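Transcriptional regulator (PDB 4IVN) probably represses transcription of the nan operon for sialic acid catabolism, binding DNA through an RpiR-type helix-turn-helix domain and the sugar phosphate ManNAc-6P through its SIS domain. Local coordinates at residues I120-R123 with V124-E128; G142-L145 with A146-I150; V247-L250 with V251-L255. All coordinates share one frame; numbering follows the deposited sequence.

Contact 1 of 3, residues I120-R123 with V124-E128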
ATOM      1  N   ILE A 120      12.836 -15.852   8.119  1.00 32.10           N
ATOM      2  CA  ILE A 120      11.516 -15.701   7.487  1.00 32.96           C
ATOM      3  C   ILE A 120      11.616 -16.022   5.955  1.00 33.48           C
ATOM      4  O   ILE A 120      10.759 -16.683   5.367  1.00 31.27           O
ATOM      5  CB  ILE A 120      10.948 -14.274   7.749  1.00 32.22           C
ATOM      6  CG1 ILE A 120      10.726 -14.098   9.280  1.00 35.60           C
ATOM      7  CG2 ILE A 120       9.675 -14.059   6.929  1.00 34.50           C
ATOM      8  CD1 ILE A 120      10.376 -12.673   9.733  1.00 29.54           C
ATOM      9  N   VAL A 121      12.668 -15.543   5.323  1.00 32.18           N
ATOM     10  CA  VAL A 121      12.947 -15.884   3.917  1.00 31.34           C
ATOM     11  C   VAL A 121      12.946 -17.350   3.652  1.00 30.32           C
ATOM     12  O   VAL A 121      12.298 -17.823   2.690  1.00 31.39           O
ATOM     13  CB  VAL A 121      14.330 -15.413   3.514  1.00 33.75           C
ATOM     14  CG1 VAL A 121      14.691 -16.024   2.117  1.00 30.53           C
ATOM     15  CG2 VAL A 121      14.371 -13.854   3.504  1.00 36.71           C
ATOM     16  N   GLU A 122      13.609 -18.117   4.535  1.00 32.23           N
ATOM     17  CA  GLU A 122      13.672 -19.550   4.349  1.00 34.78           C
ATOM     18  C   GLU A 122      12.308 -20.201   4.507  1.00 33.87           C
ATOM     19  O   GLU A 122      11.940 -21.053   3.718  1.00 31.48           O
ATOM     20  CB  GLU A 122      14.667 -20.123   5.387  1.00 44.09           C
ATOM     21  CG  GLU A 122      15.416 -21.366   4.988  1.00 49.83           C
ATOM     22  CD  GLU A 122      15.801 -21.390   3.527  1.00 58.44           C
ATOM     23  OE1 GLU A 122      16.312 -20.350   2.987  1.00 47.68           O
ATOM     24  OE2 GLU A 122      15.562 -22.489   2.921  1.00 67.06           O
ATOM     25  N   ARG A 123      11.547 -19.780   5.513  1.00 35.91           N
ATOM     26  CA  ARG A 123      10.129 -20.248   5.640  1.00 35.90           C
ATOM     27  C   ARG A 123       9.290 -20.011   4.368  1.00 34.25           C
ATOM     28  O   ARG A 123       8.594 -20.905   3.904  1.00 37.66           O
ATOM     29  CB  ARG A 123       9.516 -19.590   6.853  1.00 34.52           C
ATOM     30  CG  ARG A 123      10.239 -20.114   8.131  1.00 37.48           C
ATOM     31  CD  ARG A 123       9.421 -19.958   9.393  1.00 45.89           C
ATOM     32  NE  ARG A 123      10.142 -20.288  10.648  1.00 46.24           N
ATOM     33  CZ  ARG A 123      10.042 -21.448  11.298  1.00 53.34           C
ATOM     34  NH1 ARG A 123       9.310 -22.457  10.797  1.00 41.17           N
ATOM     35  NH2 ARG A 123      10.672 -21.595  12.475  1.00 53.51           N
ATOM     36  N   VAL A 124       9.353 -18.806   3.824  1.00 32.56           N
ATOM     37  CA  VAL A 124       8.671 -18.501   2.581  1.00 32.16           C
ATOM     38  C   VAL A 124       9.128 -19.397   1.423  1.00 33.36           C
ATOM     39  O   VAL A 124       8.308 -19.981   0.679  1.00 37.71           O
ATOM     40  CB  VAL A 124       8.809 -17.032   2.224  1.00 32.66           C
ATOM     41  CG1 VAL A 124       8.101 -16.758   0.862  1.00 32.71           C
ATOM     42  CG2 VAL A 124       8.150 -16.194   3.349  1.00 29.93           C
ATOM     43  N   HIS A 125      10.410 -19.592   1.353  1.00 34.73           N
ATOM     44  CA  HIS A 125      10.971 -20.413   0.297  1.00 36.69           C
ATOM     45  C   HIS A 125      10.413 -21.806   0.396  1.00 35.30           C
ATOM     46  O   HIS A 125       9.980 -22.358  -0.624  1.00 36.67           O
ATOM     47  CB  HIS A 125      12.484 -20.444   0.385  1.00 33.31           C
ATOM     48  CG  HIS A 125      13.091 -21.393  -0.609  1.00 38.67           C
ATOM     49  ND1 HIS A 125      12.945 -21.232  -1.920  1.00 39.87           N
ATOM     50  CD2 HIS A 125      13.767 -22.614  -0.436  1.00 45.43           C
ATOM     51  CE1 HIS A 125      13.544 -22.259  -2.577  1.00 40.49           C
ATOM     52  NE2 HIS A 125      14.072 -23.078  -1.677  1.00 41.10           N
ATOM     53  N   GLN A 126      10.357 -22.350   1.616  1.00 32.05           N
ATOM     54  CA  GLN A 126       9.843 -23.719   1.831  1.00 38.06           C
ATOM     55  C   GLN A 126       8.313 -23.826   1.645  1.00 39.80           C
ATOM     56  O   GLN A 126       7.783 -24.916   1.358  1.00 37.09           O
ATOM     57  CB  GLN A 126      10.191 -24.266   3.240  1.00 35.18           C
ATOM     58  CG  GLN A 126      11.707 -24.354   3.569  1.00 49.72           C
ATOM     59  CD  GLN A 126      12.504 -25.258   2.602  1.00 54.30           C
ATOM     60  OE1 GLN A 126      11.967 -26.220   2.051  1.00 58.09           O
ATOM     61  NE2 GLN A 126      13.790 -24.938   2.391  1.00 60.30           N
ATOM     62  N   ALA A 127       7.602 -22.706   1.803  1.00 37.37           N
ATOM     63  CA  ALA A 127       6.175 -22.813   1.987  1.00 35.09           C
ATOM     64  C   ALA A 127       5.507 -23.237   0.677  1.00 37.15           C
ATOM     65  O   ALA A 127       5.870 -22.770  -0.406  1.00 40.24           O
ATOM     66  CB  ALA A 127       5.622 -21.510   2.510  1.00 37.55           C
ATOM     67  N   GLU A 128       4.547 -24.142   0.752  1.00 33.40           N
ATOM     68  CA  GLU A 128       3.759 -24.459  -0.430  1.00 36.86           C
ATOM     69  C   GLU A 128       2.535 -23.524  -0.547  1.00 35.36           C
ATOM     70  O   GLU A 128       2.007 -23.241  -1.646  1.00 32.86           O
ATOM     71  CB  GLU A 128       3.319 -25.918  -0.347  1.00 43.74           C
ATOM     72  CG  GLU A 128       4.498 -26.849  -0.739  1.00 53.11           C
ATOM     73  CD  GLU A 128       4.139 -28.330  -0.624  1.00 61.91           C
ATOM     74  OE1 GLU A 128       3.323 -28.680   0.244  1.00 62.23           O
ATOM     75  OE2 GLU A 128       4.677 -29.166  -1.390  1.00 73.05           O
TER
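Glu-122 and Gln-126, one helical turn apart near the C-terminal end of helix 114-126, are joined twice. Backbone N of Gln-126 bonds to O of Glu-122, and the side-chain amide repeats the link farther out, with NE2 of Gln-126 donating to OE2 of Glu-122 at 3.1 Å. That oxygen is met close to the line of its own C-O bond and lies nearly in the amide plane, although carboxylate and amide are turned 51° apart. CG of Gln-126, beside the backbone N (chi1 -60°), lies 3.3 Å from O of Glu-122, and the bend at chi2 turns the amide toward the carboxylate. The His-125 ring runs alongside Glu-122, its CD2 3.8 Å from OE2.

On the buried side Val-124 N reaches Ile-120 O at 3.0 Å in an almost straight bond. CG2 of Val-124, anti to its carbonyl carbon, sits 3.3 Å from that same oxygen.

A second shell holds the polar ends: Tyr-258 bonds to OE1 of Glu-122 and stacks on the His-125 ring, while Tyr-261 bonds to ND1 of His-125. Lys-154 NZ takes up O of Val-124 and of Ala-127, where the chain leaves helical geometry toward strand 129-133.

With its two oxygens held by different partners, the Glu-122 carboxylate is restrained in rotation, and its negative charge would tend to favour a protonated His-125.

Contact 2 of 3, residues G142-L145 with A146-I150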
ATOM      1  N   GLY A 142      -1.141  -6.463   3.537  1.00 27.16           N
ATOM      2  CA  GLY A 142      -1.329  -7.876   3.257  1.00 27.43           C
ATOM      3  C   GLY A 142      -1.573  -8.116   1.738  1.00 31.29           C
ATOM      4  O   GLY A 142      -1.023  -9.025   1.152  1.00 27.91           O
ATOM      5  N   ARG A 143      -2.347  -7.244   1.077  1.00 26.29           N
ATOM      6  CA  ARG A 143      -2.498  -7.318  -0.376  1.00 27.35           C
ATOM      7  C   ARG A 143      -1.186  -7.098  -1.082  1.00 25.76           C
ATOM      8  O   ARG A 143      -0.935  -7.727  -2.093  1.00 30.35           O
ATOM      9  CB  ARG A 143      -3.497  -6.234  -0.864  1.00 29.70           C
ATOM     10  CG  ARG A 143      -4.994  -6.524  -0.595  1.00 33.21           C
ATOM     11  CD  ARG A 143      -5.518  -7.908  -1.104  1.00 43.54           C
ATOM     12  NE  ARG A 143      -6.904  -8.285  -0.624  1.00 46.52           N
ATOM     13  CZ  ARG A 143      -7.636  -9.346  -1.020  1.00 42.15           C
ATOM     14  NH1 ARG A 143      -7.130 -10.243  -1.879  1.00 39.65           N
ATOM     15  NH2 ARG A 143      -8.908  -9.508  -0.559  1.00 52.62           N
ATOM     16  N   TYR A 144      -0.393  -6.152  -0.633  1.00 25.18           N
ATOM     17  CA  TYR A 144       0.903  -5.980  -1.325  1.00 26.37           C
ATOM     18  C   TYR A 144       1.768  -7.220  -1.179  1.00 28.45           C
ATOM     19  O   TYR A 144       2.452  -7.617  -2.102  1.00 26.48           O
ATOM     20  CB  TYR A 144       1.655  -4.735  -0.824  1.00 24.48           C
ATOM     21  CG  TYR A 144       2.877  -4.400  -1.683  1.00 26.69           C
ATOM     22  CD1 TYR A 144       2.760  -4.165  -3.118  1.00 27.05           C
ATOM     23  CD2 TYR A 144       4.135  -4.219  -1.075  1.00 30.26           C
ATOM     24  CE1 TYR A 144       3.892  -3.821  -3.875  1.00 31.03           C
ATOM     25  CE2 TYR A 144       5.234  -3.866  -1.838  1.00 31.11           C
ATOM     26  CZ  TYR A 144       5.091  -3.675  -3.225  1.00 29.62           C
ATOM     27  OH  TYR A 144       6.229  -3.370  -3.921  1.00 30.64           O
ATOM     28  N   LEU A 145       1.759  -7.816   0.007  1.00 28.11           N
ATOM     29  CA  LEU A 145       2.506  -9.080   0.195  1.00 24.42           C
ATOM     30  C   LEU A 145       2.024 -10.228  -0.732  1.00 25.57           C
ATOM     31  O   LEU A 145       2.878 -10.898  -1.388  1.00 27.08           O
ATOM     32  CB  LEU A 145       2.347  -9.504   1.685  1.00 23.01           C
ATOM     33  CG  LEU A 145       3.066 -10.829   2.097  1.00 23.44           C
ATOM     34  CD1 LEU A 145       4.590 -10.778   1.730  1.00 27.23           C
ATOM     35  CD2 LEU A 145       2.869 -10.904   3.635  1.00 26.07           C
ATOM     36  N   ALA A 146       0.724 -10.493  -0.778  1.00 23.37           N
ATOM     37  CA  ALA A 146       0.259 -11.536  -1.580  1.00 26.88           C
ATOM     38  C   ALA A 146       0.603 -11.222  -3.056  1.00 26.33           C
ATOM     39  O   ALA A 146       0.912 -12.113  -3.812  1.00 25.80           O
ATOM     40  CB  ALA A 146      -1.259 -11.652  -1.437  1.00 28.25           C
ATOM     41  N   TYR A 147       0.409  -9.986  -3.486  1.00 26.57           N
ATOM     42  CA  TYR A 147       0.862  -9.588  -4.812  1.00 28.09           C
ATOM     43  C   TYR A 147       2.306  -9.878  -5.061  1.00 26.55           C
ATOM     44  O   TYR A 147       2.631 -10.499  -6.089  1.00 25.72           O
ATOM     45  CB  TYR A 147       0.541  -8.068  -5.113  1.00 25.81           C
ATOM     46  CG  TYR A 147       1.283  -7.564  -6.341  1.00 25.23           C
ATOM     47  CD1 TYR A 147       0.745  -7.709  -7.620  1.00 26.74           C
ATOM     48  CD2 TYR A 147       2.588  -7.000  -6.198  1.00 24.58           C
ATOM     49  CE1 TYR A 147       1.425  -7.253  -8.783  1.00 29.25           C
ATOM     50  CE2 TYR A 147       3.273  -6.564  -7.354  1.00 27.09           C
ATOM     51  CZ  TYR A 147       2.678  -6.685  -8.612  1.00 28.64           C
ATOM     52  OH  TYR A 147       3.343  -6.309  -9.709  1.00 28.36           O
ATOM     53  N   ARG A 148       3.219  -9.459  -4.163  1.00 28.47           N
ATOM     54  CA  ARG A 148       4.611  -9.637  -4.420  1.00 27.83           C
ATOM     55  C   ARG A 148       4.976 -11.193  -4.429  1.00 30.14           C
ATOM     56  O   ARG A 148       5.854 -11.658  -5.207  1.00 28.79           O
ATOM     57  CB  ARG A 148       5.480  -8.920  -3.336  1.00 28.21           C
ATOM     58  CG  ARG A 148       5.458  -7.381  -3.452  1.00 28.77           C
ATOM     59  CD  ARG A 148       6.072  -6.943  -4.805  1.00 32.31           C
ATOM     60  NE  ARG A 148       7.489  -7.284  -4.826  1.00 29.77           N
ATOM     61  CZ  ARG A 148       8.481  -6.680  -4.168  1.00 33.71           C
ATOM     62  NH1 ARG A 148       8.285  -5.585  -3.431  1.00 29.18           N
ATOM     63  NH2 ARG A 148       9.705  -7.204  -4.255  1.00 32.89           N
ATOM     64  N   LEU A 149       4.302 -11.946  -3.568  1.00 29.85           N
ATOM     65  CA  LEU A 149       4.389 -13.467  -3.595  1.00 30.95           C
ATOM     66  C   LEU A 149       3.959 -14.081  -4.908  1.00 31.79           C
ATOM     67  O   LEU A 149       4.649 -14.981  -5.393  1.00 30.43           O
ATOM     68  CB  LEU A 149       3.648 -14.160  -2.437  1.00 27.12           C
ATOM     69  CG  LEU A 149       4.344 -13.708  -1.097  1.00 34.00           C
ATOM     70  CD1 LEU A 149       3.599 -14.064   0.189  1.00 27.23           C
ATOM     71  CD2 LEU A 149       5.811 -14.128  -0.960  1.00 32.27           C
ATOM     72  N   ILE A 150       2.825 -13.644  -5.442  1.00 26.86           N
ATOM     73  CA  ILE A 150       2.320 -14.157  -6.688  1.00 28.24           C
ATOM     74  C   ILE A 150       3.270 -13.806  -7.838  1.00 30.56           C
ATOM     75  O   ILE A 150       3.413 -14.677  -8.730  1.00 31.73           O
ATOM     76  CB  ILE A 150       0.861 -13.620  -6.930  1.00 29.51           C
ATOM     77  CG1 ILE A 150      -0.071 -14.382  -6.015  1.00 31.04           C
ATOM     78  CG2 ILE A 150       0.409 -13.751  -8.441  1.00 27.11           C
ATOM     79  CD1 ILE A 150      -1.439 -13.681  -5.907  1.00 36.52           C
TER
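Helix 137-151 is the crossover of a beta-alpha-beta unit in the SIS domain, between strands 129-133 and 156-159, and within it Tyr-144 and Arg-148 pair across one turn. CG of Arg-148 lies over the centre of the Tyr-144 ring in a CH-pi contact, 3.8 Å from the centroid and 13° off the normal. The arginine then bends at chi2 and chi3, carrying its head past the ring to the Tyr-144 hydroxyl, where NH1 donates to OH at 3.1 Å. The bond is bent, and OH stands 25° out of the guanidinium plane.

Tyr-147 approaches the same ring obliquely, CD2 being 4.1 Å from CE1 of Tyr-144. Its own hydroxyl bonds to O3 of the bound ManNAc-6P and to Arg-151, another pocket residue. Toward the sheet, CD1 of Leu-145 meets CD1 of Leu-149 at 3.8 Å.

Outside the helix, Asp-248 forms a salt bridge with NH1 of Arg-148, and Gly-235 O of the second subunit bonds to the Tyr-144 hydroxyl. The buried guanidinium is therefore balanced by a carboxylate and linked, through the hydroxyl it meets, to a backbone carbonyl of the second subunit, beside Tyr-147, which bonds to the bound sugar phosphate.

Contact 3 of 3, residues V247-L250 with V251-L255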
ATOM      1  N   VAL A 247       7.735  -5.843   3.685  1.00 33.57           N
ATOM      2  CA  VAL A 247       7.299  -6.719   2.567  1.00 34.16           C
ATOM      3  C   VAL A 247       8.331  -6.685   1.435  1.00 34.23           C
ATOM      4  O   VAL A 247       8.767  -7.760   0.861  1.00 31.52           O
ATOM      5  CB  VAL A 247       5.900  -6.359   1.985  1.00 30.44           C
ATOM      6  CG1 VAL A 247       5.636  -7.138   0.721  1.00 30.37           C
ATOM      7  CG2 VAL A 247       4.738  -6.685   2.956  1.00 28.56           C
ATOM      8  N   ASP A 248       8.773  -5.467   1.087  1.00 32.34           N
ATOM      9  CA  ASP A 248       9.718  -5.372  -0.037  1.00 31.81           C
ATOM     10  C   ASP A 248      11.035  -6.072   0.229  1.00 35.33           C
ATOM     11  O   ASP A 248      11.511  -6.825  -0.645  1.00 31.84           O
ATOM     12  CB  ASP A 248       9.967  -3.894  -0.385  1.00 35.37           C
ATOM     13  CG  ASP A 248      10.728  -3.723  -1.662  1.00 37.81           C
ATOM     14  OD1 ASP A 248      10.408  -4.319  -2.755  1.00 34.80           O
ATOM     15  OD2 ASP A 248      11.568  -2.892  -1.582  1.00 32.43           O
ATOM     16  N   VAL A 249      11.623  -5.799   1.412  1.00 33.84           N
ATOM     17  CA  VAL A 249      12.855  -6.442   1.847  1.00 37.26           C
ATOM     18  C   VAL A 249      12.701  -7.958   1.965  1.00 38.13           C
ATOM     19  O   VAL A 249      13.566  -8.719   1.512  1.00 41.42           O
ATOM     20  CB  VAL A 249      13.351  -5.815   3.170  1.00 39.70           C
ATOM     21  CG1 VAL A 249      14.588  -6.527   3.624  1.00 44.42           C
ATOM     22  CG2 VAL A 249      13.629  -4.307   3.009  1.00 36.68           C
ATOM     23  N   LEU A 250      11.541  -8.425   2.408  1.00 38.89           N
ATOM     24  CA  LEU A 250      11.343  -9.852   2.433  1.00 33.59           C
ATOM     25  C   LEU A 250      11.501 -10.420   1.045  1.00 32.20           C
ATOM     26  O   LEU A 250      12.217 -11.368   0.868  1.00 30.97           O
ATOM     27  CB  LEU A 250       9.959 -10.210   3.078  1.00 34.85           C
ATOM     28  CG  LEU A 250       9.561 -11.672   3.073  1.00 40.16           C
ATOM     29  CD1 LEU A 250      10.606 -12.633   3.720  1.00 37.56           C
ATOM     30  CD2 LEU A 250       8.152 -11.894   3.694  1.00 34.94           C
ATOM     31  N   VAL A 251      10.760  -9.907   0.058  1.00 31.64           N
ATOM     32  CA  VAL A 251      10.706 -10.519  -1.271  1.00 34.03           C
ATOM     33  C   VAL A 251      11.994 -10.239  -2.002  1.00 36.76           C
ATOM     34  O   VAL A 251      12.509 -11.112  -2.670  1.00 36.49           O
ATOM     35  CB  VAL A 251       9.439 -10.077  -2.076  1.00 34.30           C
ATOM     36  CG1 VAL A 251       9.383 -10.739  -3.465  1.00 32.24           C
ATOM     37  CG2 VAL A 251       8.243 -10.469  -1.198  1.00 31.69           C
ATOM     38  N   ASN A 252      12.570  -9.066  -1.800  1.00 34.98           N
ATOM     39  CA  ASN A 252      13.898  -8.858  -2.389  1.00 40.62           C
ATOM     40  C   ASN A 252      15.014  -9.795  -1.862  1.00 37.40           C
ATOM     41  O   ASN A 252      15.917 -10.155  -2.634  1.00 36.95           O
ATOM     42  CB  ASN A 252      14.319  -7.400  -2.270  1.00 37.67           C
ATOM     43  CG  ASN A 252      13.397  -6.471  -3.086  1.00 35.65           C
ATOM     44  OD1 ASN A 252      12.606  -6.943  -3.910  1.00 34.16           O
ATOM     45  ND2 ASN A 252      13.450  -5.187  -2.812  1.00 36.33           N
ATOM     46  N   SER A 253      15.002 -10.117  -0.562  1.00 41.31           N
ATOM     47  CA  SER A 253      15.913 -11.147  -0.024  1.00 41.99           C
ATOM     48  C   SER A 253      15.691 -12.461  -0.660  1.00 41.20           C
ATOM     49  O   SER A 253      16.676 -13.125  -1.049  1.00 41.39           O
ATOM     50  CB  SER A 253      15.832 -11.315   1.472  1.00 38.43           C
ATOM     51  OG  SER A 253      15.912 -10.051   1.996  1.00 38.78           O
ATOM     52  N   LEU A 254      14.422 -12.847  -0.794  1.00 39.93           N
ATOM     53  CA  LEU A 254      14.101 -14.099  -1.483  1.00 39.22           C
ATOM     54  C   LEU A 254      14.736 -14.124  -2.896  1.00 40.12           C
ATOM     55  O   LEU A 254      15.366 -15.127  -3.301  1.00 38.20           O
ATOM     56  CB  LEU A 254      12.591 -14.323  -1.600  1.00 35.19           C
ATOM     57  CG  LEU A 254      11.866 -14.982  -0.442  1.00 38.60           C
ATOM     58  CD1 LEU A 254      10.403 -14.523  -0.421  1.00 43.41           C
ATOM     59  CD2 LEU A 254      12.094 -16.512  -0.426  1.00 37.51           C
ATOM     60  N   LEU A 255      14.552 -13.027  -3.641  1.00 36.01           N
ATOM     61  CA  LEU A 255      15.060 -12.935  -4.990  1.00 35.56           C
ATOM     62  C   LEU A 255      16.593 -12.991  -4.967  1.00 40.18           C
ATOM     63  O   LEU A 255      17.226 -13.575  -5.831  1.00 36.95           O
ATOM     64  CB  LEU A 255      14.564 -11.636  -5.646  1.00 36.66           C
ATOM     65  CG  LEU A 255      13.133 -11.827  -6.213  1.00 35.79           C
ATOM     66  CD1 LEU A 255      12.437 -10.496  -6.391  1.00 37.35           C
ATOM     67  CD2 LEU A 255      13.194 -12.574  -7.574  1.00 37.17           C
TER
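The closest side-chain approach here is polar and lies on the partly exposed side: OG of Ser-253 folds back on its own helix and bonds to O of Val-249 at 2.7 Å. With OG anti to the carbonyl carbon (chi1 -49°), the hydroxyl comes down beside the carbonyl one turn earlier. The same oxygen also accepts Ser-253 N at 2.9 Å, and the two donors reach it from opposite faces of the carbonyl plane, so one acceptor carries two bonds from a single residue.

Asn-252, also partly exposed, lies over the preceding turn, CG 3.1 Å from Asp-248 O. Its amide stands nearly upright to the Asp-248 carboxylate, the planes 79° apart, and ND2 is 3.2 Å from both OD1 and OD2. The stronger partner of both groups is Arg-148, which bonds to Asn-252 OD1 through NH2.

The buried side, by contrast, is apolar. It is tight at Val-251, whose CG2 is 3.4 Å from Val-247 O, and looser at Leu-254, whose CD1 comes no nearer than 3.9 Å to Leu-250 O.

Helix 237-257 thus lies between two others. Leu-250 and Leu-254 face Ile-120 and Val-124 of helix 114-126, whereas Val-247 and Val-251 pack on Tyr-144, Leu-145 and Arg-148 of helix 137-151. Leu-254 and Leu-255 also reach Tyr-261 of helix 261-270. The second subunit packs on the polar side, with its Phe-237 on Asp-248 and its Ile-93 on Asn-252 and Ser-253.

In the fold
Three neighbouring helices of the SIS domain supply one contact each, and contact 3 touches both of the others. Its meeting with contact 1 is apolar, as where Val-124 CG1 lies 3.5 Å from Leu-254 CD1; its meeting with contact 2 runs largely through charged and polar groups. Contacts 1 and 2 join more sparingly, through Val-124 and Leu-149. Contacts 2 and 3 are buried and border the second subunit; their polar groups find partners in the neighbouring helix, the second subunit or, for Tyr-147, the ligand. Contact 1, partly buried and touched by no other chain of the assembly, places its carboxylate-amide pair on the outer side of its helix.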